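Local coordinates for protein 16S rRNA (guanine(1405)-N(7))-methyltransferase (Klebsiella pneumoniae, PDB 6PI9) that probably methylates the N7 position of guanine 1405 in 16S rRNA, using S-adenosyl-L-methionine as donor and conferring resistance to aminoglycosides, at residues Leu209-Pro214 with Asp231-Ile236. Residues are numbered along the deposited sequence; the frame is centred on the assembly and turned at random.
Sequences LVVTFP and DWFERI
Phe233 holds its CG anti to the backbone N (chi1 -174°), which sends its ring from helix 231-236 toward the strand, while Phe213, with CG beside its own backbone N (chi1 -61°), swings its ring across to meet it. This is helix-on-sheet packing in a Rossmann-like methyltransferase fold: the helix runs broadly antiparallel to strand 209-214, the two axes 11.0 Å apart. The rings form an offset edge-to-face pair, planes at 63° and centroids 5.5 Å apart, in which the edge of Phe213 is turned to the face of Phe233. Phenylalanine suits both places, being long enough to help bridge the gap and flat enough for an edge to fit on a face: Phe213 CZ comes 3.7 Å from Phe233 CD1. Val211, two residues earlier on the same side of the strand, is short and beta-branched, suited to an extended backbone; its CG1 lies 3.7 Å from Phe233 CE1. No hydrogen bond joins the segments, as befits a buried apolar interface. Leu186 and Leu201, from helices 186-192 and 196-203, also touch Val211, and Tyr255 of the adjacent antiparallel strand meets the Phe233 ring. Trp232 completes the contact: its wide indole carries the six-membered ring far enough from the helix to meet the edge of the Phe213 ring, CZ3 lying 3.7 Å from Phe213 CE1.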
# COMPACT_ATOMS: atom_id res chain seq x y z
N LEU A 209 -16.77 -0.93 -20.20
CA LEU A 209 -16.01 -0.61 -19.01
C LEU A 209 -14.87 -1.61 -18.91
O LEU A 209 -15.05 -2.79 -19.24
CB LEU A 209 -16.84 -0.71 -17.72
CG LEU A 209 -18.18 0.03 -17.76
CD1 LEU A 209 -18.85 -0.20 -16.43
CD2 LEU A 209 -18.01 1.55 -18.00
N VAL A 210 -13.71 -1.15 -18.47
CA VAL A 210 -12.58 -2.03 -18.13
C VAL A 210 -12.39 -1.90 -16.64
O VAL A 210 -12.07 -0.80 -16.16
CB VAL A 210 -11.30 -1.63 -18.87
CG1 VAL A 210 -10.13 -2.56 -18.45
CG2 VAL A 210 -11.55 -1.69 -20.38
N VAL A 211 -12.59 -2.98 -15.90
CA VAL A 211 -12.55 -2.93 -14.43
C VAL A 211 -11.46 -3.87 -13.98
O VAL A 211 -11.42 -5.02 -14.43
CB VAL A 211 -13.90 -3.37 -13.81
CG1 VAL A 211 -13.82 -3.43 -12.25
CG2 VAL A 211 -15.08 -2.49 -14.34
N THR A 212 -10.51 -3.39 -13.17
CA THR A 212 -9.42 -4.28 -12.80
C THR A 212 -9.16 -4.29 -11.30
O THR A 212 -9.48 -3.35 -10.57
CB THR A 212 -8.10 -3.94 -13.49
OG1 THR A 212 -7.52 -2.81 -12.83
CG2 THR A 212 -8.34 -3.66 -14.96
N PHE A 213 -8.49 -5.37 -10.87
CA PHE A 213 -8.19 -5.52 -9.44
C PHE A 213 -6.75 -5.98 -9.29
O PHE A 213 -6.26 -6.74 -10.11
CB PHE A 213 -9.09 -6.61 -8.78
CG PHE A 213 -10.55 -6.28 -8.86
CD1 PHE A 213 -11.16 -5.58 -7.82
CD2 PHE A 213 -11.32 -6.67 -9.97
CE1 PHE A 213 -12.54 -5.26 -7.88
CE2 PHE A 213 -12.70 -6.35 -10.06
CZ PHE A 213 -13.32 -5.64 -9.00
N PRO A 214 -6.07 -5.55 -8.24
CA PRO A 214 -4.72 -6.07 -8.01
C PRO A 214 -4.81 -7.49 -7.46
O PRO A 214 -5.66 -7.80 -6.63
CB PRO A 214 -4.13 -5.11 -6.98
CG PRO A 214 -5.39 -4.58 -6.21
CD PRO A 214 -6.54 -4.61 -7.20
N ASP A 231 -15.26 -12.83 -6.68
CA ASP A 231 -16.56 -13.14 -6.09
C ASP A 231 -17.30 -11.86 -5.75
O ASP A 231 -18.53 -11.76 -5.94
CB ASP A 231 -16.41 -13.96 -4.81
CG ASP A 231 -15.94 -15.39 -5.03
OD1 ASP A 231 -16.05 -15.98 -6.13
OD2 ASP A 231 -15.44 -15.93 -4.03
N TRP A 232 -16.58 -10.88 -5.19
CA TRP A 232 -17.23 -9.65 -4.78
C TRP A 232 -17.75 -8.91 -6.00
O TRP A 232 -18.91 -8.46 -6.03
CB TRP A 232 -16.23 -8.77 -4.02
CG TRP A 232 -16.76 -7.40 -3.72
CD1 TRP A 232 -17.57 -7.03 -2.65
CD2 TRP A 232 -16.53 -6.21 -4.48
NE1 TRP A 232 -17.85 -5.69 -2.74
CE2 TRP A 232 -17.21 -5.16 -3.83
CE3 TRP A 232 -15.79 -5.92 -5.64
CZ2 TRP A 232 -17.22 -3.88 -4.30
CZ3 TRP A 232 -15.76 -4.60 -6.10
CH2 TRP A 232 -16.48 -3.60 -5.44
N PHE A 233 -16.89 -8.80 -7.01
CA PHE A 233 -17.32 -8.12 -8.22
C PHE A 233 -18.55 -8.79 -8.83
O PHE A 233 -19.52 -8.12 -9.22
CB PHE A 233 -16.15 -8.07 -9.22
CG PHE A 233 -16.46 -7.25 -10.46
CD1 PHE A 233 -16.79 -5.92 -10.35
CD2 PHE A 233 -16.40 -7.83 -11.72
CE1 PHE A 233 -17.05 -5.15 -11.48
CE2 PHE A 233 -16.66 -7.04 -12.88
CZ PHE A 233 -16.97 -5.70 -12.72
N GLU A 234 -18.55 -10.12 -8.90
CA GLU A 234 -19.69 -10.74 -9.57
C GLU A 234 -20.96 -10.52 -8.76
O GLU A 234 -22.05 -10.45 -9.33
CB GLU A 234 -19.44 -12.22 -9.79
CG GLU A 234 -18.05 -12.52 -10.34
CD GLU A 234 -17.87 -12.46 -11.86
OE1 GLU A 234 -16.89 -13.08 -12.33
OE2 GLU A 234 -18.68 -11.81 -12.57
N ARG A 235 -20.82 -10.30 -7.46
CA ARG A 235 -21.98 -10.10 -6.62
C ARG A 235 -22.49 -8.67 -6.71
O ARG A 235 -23.70 -8.43 -6.70
CB ARG A 235 -21.63 -10.46 -5.17
CG ARG A 235 -22.70 -10.10 -4.20
CD ARG A 235 -22.48 -10.76 -2.86
NE ARG A 235 -21.26 -10.32 -2.18
CZ ARG A 235 -21.16 -9.18 -1.50
NH1 ARG A 235 -22.20 -8.34 -1.45
NH2 ARG A 235 -20.03 -8.86 -0.87
N ILE A 236 -21.61 -7.69 -6.84
CA ILE A 236 -22.11 -6.30 -6.83
C ILE A 236 -22.38 -5.79 -8.24
O ILE A 236 -23.00 -4.73 -8.40
CB ILE A 236 -21.16 -5.33 -6.11
CG1 ILE A 236 -19.82 -5.20 -6.85
CG2 ILE A 236 -20.93 -5.78 -4.64
CD1 ILE A 236 -19.63 -3.93 -7.67